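Local coordinates for alcohol dehydrogenase (Aeropyrum pernix, PDB 1H2B), which probably oxidises alcohols with NAD+ as a zinc-dependent dehydrogenase, and binds zinc and the dinucleotide, at residues Y35-I48 against I133-H145. Sequence-based numbering, arbitrary orientation.
Sequences YPRLEGRFDVIVRI and IDGGFAEFMRTSH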
loop_
_atom_site.group_PDB
_atom_site.type_symbol
_atom_site.label_atom_id
_atom_site.label_comp_id
_atom_site.label_asym_id
_atom_site.label_seq_id
_atom_site.Cartn_x
_atom_site.Cartn_y
_atom_site.Cartn_z
ATOM N N TYR B 35 7.383 41.581 22.258
ATOM C CA TYR B 35 6.724 41.180 21.016
ATOM C C TYR B 35 7.682 40.317 20.200
ATOM O O TYR B 35 8.907 40.523 20.214
ATOM C CB TYR B 35 6.338 42.458 20.265
ATOM C CG TYR B 35 5.663 42.276 18.940
ATOM C CD1 TYR B 35 4.310 42.008 18.894
ATOM C CD2 TYR B 35 6.370 42.424 17.756
ATOM C CE1 TYR B 35 3.655 41.876 17.681
ATOM C CE2 TYR B 35 5.731 42.296 16.531
ATOM C CZ TYR B 35 4.360 42.032 16.523
ATOM O OH TYR B 35 3.654 41.881 15.335
ATOM N N PRO B 36 7.174 39.282 19.518
ATOM C CA PRO B 36 8.077 38.383 18.776
ATOM C C PRO B 36 8.880 39.044 17.657
ATOM O O PRO B 36 8.414 40.027 17.073
ATOM C CB PRO B 36 7.109 37.302 18.160
ATOM C CG PRO B 36 5.832 37.444 18.939
ATOM C CD PRO B 36 5.747 38.908 19.395
ATOM N N ARG B 37 10.065 38.509 17.369
ATOM C CA ARG B 37 10.909 39.099 16.317
ATOM C C ARG B 37 10.616 38.426 14.990
ATOM O O ARG B 37 10.866 37.238 14.833
ATOM C CB ARG B 37 12.375 38.900 16.616
ATOM C CG ARG B 37 12.804 39.680 17.842
ATOM C CD ARG B 37 14.299 39.932 17.912
ATOM N NE ARG B 37 15.119 38.731 17.928
ATOM C CZ ARG B 37 15.435 38.041 19.018
ATOM N NH1 ARG B 37 14.969 38.377 20.219
ATOM N NH2 ARG B 37 16.246 37.004 18.920
ATOM N N LEU B 38 10.160 39.224 14.029
ATOM C CA LEU B 38 9.981 38.774 12.644
ATOM C C LEU B 38 11.364 38.710 11.961
ATOM O O LEU B 38 11.986 39.752 11.706
ATOM C CB LEU B 38 9.053 39.770 11.941
ATOM C CG LEU B 38 8.448 39.403 10.603
ATOM C CD1 LEU B 38 7.332 38.390 10.865
ATOM C CD2 LEU B 38 7.886 40.695 9.923
ATOM N N GLU B 39 11.881 37.515 11.733
ATOM C CA GLU B 39 13.235 37.320 11.194
ATOM C C GLU B 39 13.428 35.912 10.661
ATOM O O GLU B 39 12.861 34.935 11.198
ATOM C CB GLU B 39 14.310 37.566 12.277
ATOM C CG GLU B 39 14.205 36.627 13.485
ATOM C CD GLU B 39 14.774 35.211 13.233
ATOM O OE1 GLU B 39 15.471 35.007 12.200
ATOM O OE2 GLU B 39 14.562 34.289 14.076
ATOM N N GLY B 40 14.276 35.794 9.638
ATOM C CA GLY B 40 14.639 34.490 9.115
ATOM C C GLY B 40 13.442 33.651 8.738
ATOM O O GLY B 40 12.556 34.096 7.981
ATOM N N ARG B 41 13.399 32.438 9.295
ATOM C CA ARG B 41 12.332 31.500 8.977
ATOM C C ARG B 41 11.044 31.871 9.693
ATOM O O ARG B 41 9.962 31.388 9.323
ATOM C CB ARG B 41 12.715 30.067 9.349
ATOM C CG ARG B 41 12.658 29.827 10.870
ATOM C CD ARG B 41 13.344 28.559 11.358
ATOM N NE ARG B 41 13.084 27.404 10.497
ATOM C CZ ARG B 41 13.274 26.136 10.854
ATOM N NH1 ARG B 41 13.711 25.832 12.074
ATOM N NH2 ARG B 41 13.018 25.164 9.992
ATOM N N PHE B 42 11.152 32.743 10.705
ATOM C CA PHE B 42 9.962 33.234 11.372
ATOM C C PHE B 42 9.423 34.429 10.641
ATOM O O PHE B 42 9.626 35.583 11.046
ATOM C CB PHE B 42 10.275 33.533 12.845
ATOM C CG PHE B 42 10.687 32.310 13.589
ATOM C CD1 PHE B 42 12.033 32.087 13.871
ATOM C CD2 PHE B 42 9.732 31.371 13.976
ATOM C CE1 PHE B 42 12.414 30.894 14.551
ATOM C CE2 PHE B 42 10.097 30.196 14.631
ATOM C CZ PHE B 42 11.459 29.967 14.919
ATOM N N ASP B 43 8.730 34.156 9.541
ATOM C CA ASP B 43 8.328 35.231 8.650
ATOM C C ASP B 43 6.821 35.553 8.784
ATOM O O ASP B 43 6.257 36.300 7.982
ATOM C CB ASP B 43 8.708 34.893 7.213
ATOM C CG ASP B 43 8.129 33.574 6.743
ATOM O OD1 ASP B 43 7.277 32.993 7.469
ATOM O OD2 ASP B 43 8.498 33.043 5.678
ATOM N N VAL B 44 6.183 35.040 9.841
ATOM C CA VAL B 44 4.792 35.381 10.134
ATOM C C VAL B 44 4.609 35.589 11.622
ATOM O O VAL B 44 5.118 34.816 12.403
ATOM C CB VAL B 44 3.785 34.249 9.714
ATOM C CG1 VAL B 44 2.371 34.558 10.191
ATOM C CG2 VAL B 44 3.816 34.050 8.204
ATOM N N ILE B 45 3.932 36.668 11.995
ATOM C CA ILE B 45 3.455 36.796 13.383
ATOM C C ILE B 45 1.927 36.756 13.404
ATOM O O ILE B 45 1.246 37.434 12.627
ATOM C CB ILE B 45 3.999 38.082 14.067
ATOM C CG1 ILE B 45 5.511 37.966 14.213
ATOM C CG2 ILE B 45 3.318 38.270 15.461
ATOM C CD1 ILE B 45 6.195 39.297 14.551
ATOM N N VAL B 46 1.384 35.946 14.322
ATOM C CA VAL B 46 -0.046 35.774 14.479
ATOM C C VAL B 46 -0.492 36.365 15.794
ATOM O O VAL B 46 0.193 36.207 16.805
ATOM C CB VAL B 46 -0.389 34.245 14.452
ATOM C CG1 VAL B 46 -1.824 33.987 14.802
ATOM C CG2 VAL B 46 -0.039 33.673 13.080
ATOM N N ARG B 47 -1.611 37.070 15.749
ATOM C CA ARG B 47 -2.401 37.430 16.934
ATOM C C ARG B 47 -3.253 36.224 17.311
ATOM O O ARG B 47 -4.178 35.821 16.564
ATOM C CB ARG B 47 -3.239 38.687 16.649
ATOM C CG ARG B 47 -4.167 39.063 17.780
ATOM C CD ARG B 47 -4.949 40.370 17.524
ATOM N NE ARG B 47 -5.744 40.395 16.287
ATOM C CZ ARG B 47 -7.045 40.103 16.209
ATOM N NH1 ARG B 47 -7.703 39.688 17.296
ATOM N NH2 ARG B 47 -7.683 40.203 15.033
ATOM N N ILE B 48 -2.910 35.598 18.442
ATOM C CA ILE B 48 -3.611 34.392 18.870
ATOM C C ILE B 48 -5.061 34.676 19.199
ATOM O O ILE B 48 -5.377 35.641 19.926
ATOM C CB ILE B 48 -2.883 33.830 20.082
ATOM C CG1 ILE B 48 -1.452 33.431 19.697
ATOM C CG2 ILE B 48 -3.696 32.635 20.747
ATOM C CD1 ILE B 48 -1.352 32.093 18.798
ATOM N N ILE B 133 10.442 26.067 21.871
ATOM C CA ILE B 133 10.602 27.522 21.682
ATOM C C ILE B 133 9.271 28.175 22.006
ATOM O O ILE B 133 8.305 27.464 22.252
ATOM C CB ILE B 133 11.054 27.873 20.216
ATOM C CG1 ILE B 133 10.054 27.378 19.147
ATOM C CG2 ILE B 133 12.426 27.279 19.900
ATOM C CD1 ILE B 133 10.285 27.972 17.735
ATOM N N ASP B 134 9.208 29.509 22.018
ATOM C CA ASP B 134 7.998 30.193 22.438
ATOM C C ASP B 134 6.776 29.810 21.578
ATOM O O ASP B 134 6.845 29.737 20.327
ATOM C CB ASP B 134 8.153 31.688 22.319
ATOM C CG ASP B 134 9.033 32.278 23.399
ATOM O OD1 ASP B 134 9.122 31.686 24.500
ATOM O OD2 ASP B 134 9.643 33.362 23.194
ATOM N N GLY B 135 5.682 29.583 22.293
ATOM C CA GLY B 135 4.392 29.198 21.724
ATOM C C GLY B 135 3.239 30.175 21.849
ATOM O O GLY B 135 3.393 31.431 21.935
ATOM N N GLY B 136 2.022 29.611 21.829
ATOM C CA GLY B 136 0.798 30.377 21.624
ATOM C C GLY B 136 0.028 30.848 22.863
ATOM O O GLY B 136 -1.025 31.473 22.742
ATOM N N PHE B 137 0.533 30.506 24.055
ATOM C CA PHE B 137 -0.124 31.009 25.274
ATOM C C PHE B 137 0.348 32.447 25.510
ATOM O O PHE B 137 1.066 32.742 26.474
ATOM C CB PHE B 137 0.213 30.137 26.504
ATOM C CG PHE B 137 -0.334 28.728 26.453
ATOM C CD1 PHE B 137 0.373 27.712 27.085
ATOM C CD2 PHE B 137 -1.568 28.445 25.849
ATOM C CE1 PHE B 137 -0.120 26.379 27.087
ATOM C CE2 PHE B 137 -2.076 27.148 25.824
ATOM C CZ PHE B 137 -1.355 26.117 26.444
ATOM N N ALA B 138 -0.020 33.331 24.581
ATOM C CA ALA B 138 0.493 34.703 24.529
ATOM C C ALA B 138 -0.384 35.491 23.581
ATOM O O ALA B 138 -1.181 34.926 22.815
ATOM C CB ALA B 138 1.941 34.733 24.031
ATOM N N GLU B 139 -0.230 36.805 23.587
ATOM C CA GLU B 139 -1.027 37.616 22.677
ATOM C C GLU B 139 -0.590 37.410 21.213
ATOM O O GLU B 139 -1.444 37.415 20.297
ATOM C CB GLU B 139 -0.894 39.102 23.079
ATOM C CG GLU B 139 -1.831 40.034 22.324
ATOM C CD GLU B 139 -1.727 41.514 22.708
ATOM O OE1 GLU B 139 -0.855 41.889 23.537
ATOM O OE2 GLU B 139 -2.526 42.316 22.157
ATOM N N PHE B 140 0.707 37.237 21.007
ATOM C CA PHE B 140 1.268 37.089 19.657
ATOM C C PHE B 140 2.251 35.958 19.631
ATOM O O PHE B 140 2.902 35.637 20.656
ATOM C CB PHE B 140 2.013 38.359 19.183
ATOM C CG PHE B 140 1.132 39.589 19.088
ATOM C CD1 PHE B 140 1.082 40.514 20.142
ATOM C CD2 PHE B 140 0.358 39.799 17.979
ATOM C CE1 PHE B 140 0.267 41.623 20.068
ATOM C CE2 PHE B 140 -0.466 40.926 17.878
ATOM C CZ PHE B 140 -0.505 41.841 18.927
ATOM N N MET B 141 2.423 35.377 18.449
ATOM C CA MET B 141 3.387 34.294 18.292
ATOM C C MET B 141 3.948 34.321 16.887
ATOM O O MET B 141 3.211 34.513 15.938
ATOM C CB MET B 141 2.686 32.926 18.515
ATOM C CG MET B 141 3.688 31.794 18.581
ATOM S SD MET B 141 2.838 30.144 18.514
ATOM C CE MET B 141 2.973 29.881 16.707
ATOM N N ARG B 142 5.265 34.153 16.781
ATOM C CA ARG B 142 5.920 33.990 15.490
ATOM C C ARG B 142 5.930 32.545 15.002
ATOM O O ARG B 142 6.001 31.565 15.805
ATOM C CB ARG B 142 7.313 34.637 15.492
ATOM C CG ARG B 142 8.368 33.956 16.348
ATOM C CD ARG B 142 9.701 34.689 16.353
ATOM N NE ARG B 142 10.751 33.845 16.900
ATOM C CZ ARG B 142 12.053 34.072 16.704
ATOM N NH1 ARG B 142 12.460 35.146 16.013
ATOM N NH2 ARG B 142 12.973 33.252 17.229
ATOM N N THR B 143 5.858 32.413 13.673
ATOM C CA THR B 143 5.861 31.099 13.053
ATOM C C THR B 143 6.352 31.243 11.624
ATOM O O THR B 143 6.748 32.347 11.249
ATOM C CB THR B 143 4.448 30.459 13.173
ATOM O OG1 THR B 143 4.532 29.122 12.683
ATOM C CG2 THR B 143 3.412 31.162 12.299
ATOM N N SER B 144 6.271 30.159 10.837
ATOM C CA SER B 144 6.669 30.170 9.415
ATOM C C SER B 144 5.416 30.166 8.551
ATOM O O SER B 144 4.401 29.561 8.876
ATOM C CB SER B 144 7.481 28.940 9.067
ATOM O OG SER B 144 7.616 28.815 7.635
ATOM N N HIS B 145 5.474 30.856 7.400
ATOM C CA HIS B 145 4.349 30.819 6.478
ATOM C C HIS B 145 4.067 29.372 6.043
ATOM O O HIS B 145 2.912 29.071 5.716
ATOM C CB HIS B 145 4.617 31.702 5.215
ATOM C CG HIS B 145 5.603 31.107 4.270
ATOM N ND1 HIS B 145 6.959 31.312 4.379
ATOM C CD2 HIS B 145 5.435 30.277 3.205
ATOM C CE1 HIS B 145 7.588 30.632 3.436
ATOM N NE2 HIS B 145 6.687 30.009 2.703
HETATM O O HOH W 1 9.620 30.339 6.848
HETATM O O HOH W 2 -4.146 37.612 21.172
#
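R142 lays its guanidinium flat on the F42 ring, planes 9° apart and CZ 4.0 Å from the ring centroid, a cation-pi stack; R41 CG lies over the rim of the opposite face. Arginine suits the place because its flat cation stacks while its edge still donates: NH1 gives a nearly straight bond (167°) to a lone pair of R37 O, 2.9 Å away. E39 OE2 adds a salt bridge to NH1, weak as a hydrogen bond. The extended chain from CG to NE takes the guanidinium across to F42 and the R37 carbonyl. D43 and H145 pair twice, since a carboxylate's two oxygens can accept from backbone and ring together: H145 N bonds OD1 at 2.8 Å, and ND1 bonds OD2 at 2.7 Å, fixing the carboxylate's rotation. Strands 44-48 and 140-143 pair antiparallel in the GroES-like domain's sheet: V44 with T143 and V46 with M141 are each joined by two N-H...O bonds, and I48 N donates to E139 O; D43 and V44 both face T143 in a classic beta bulge. Strand 81-88 flanks 44-48 on its other edge. Y35 turns its edge to F140's face, as flat aromatics can, centroids 5.1 Å apart; its OH bonds E87. P36, rigid and compact, sets CD 3.8 Å from F140 CB.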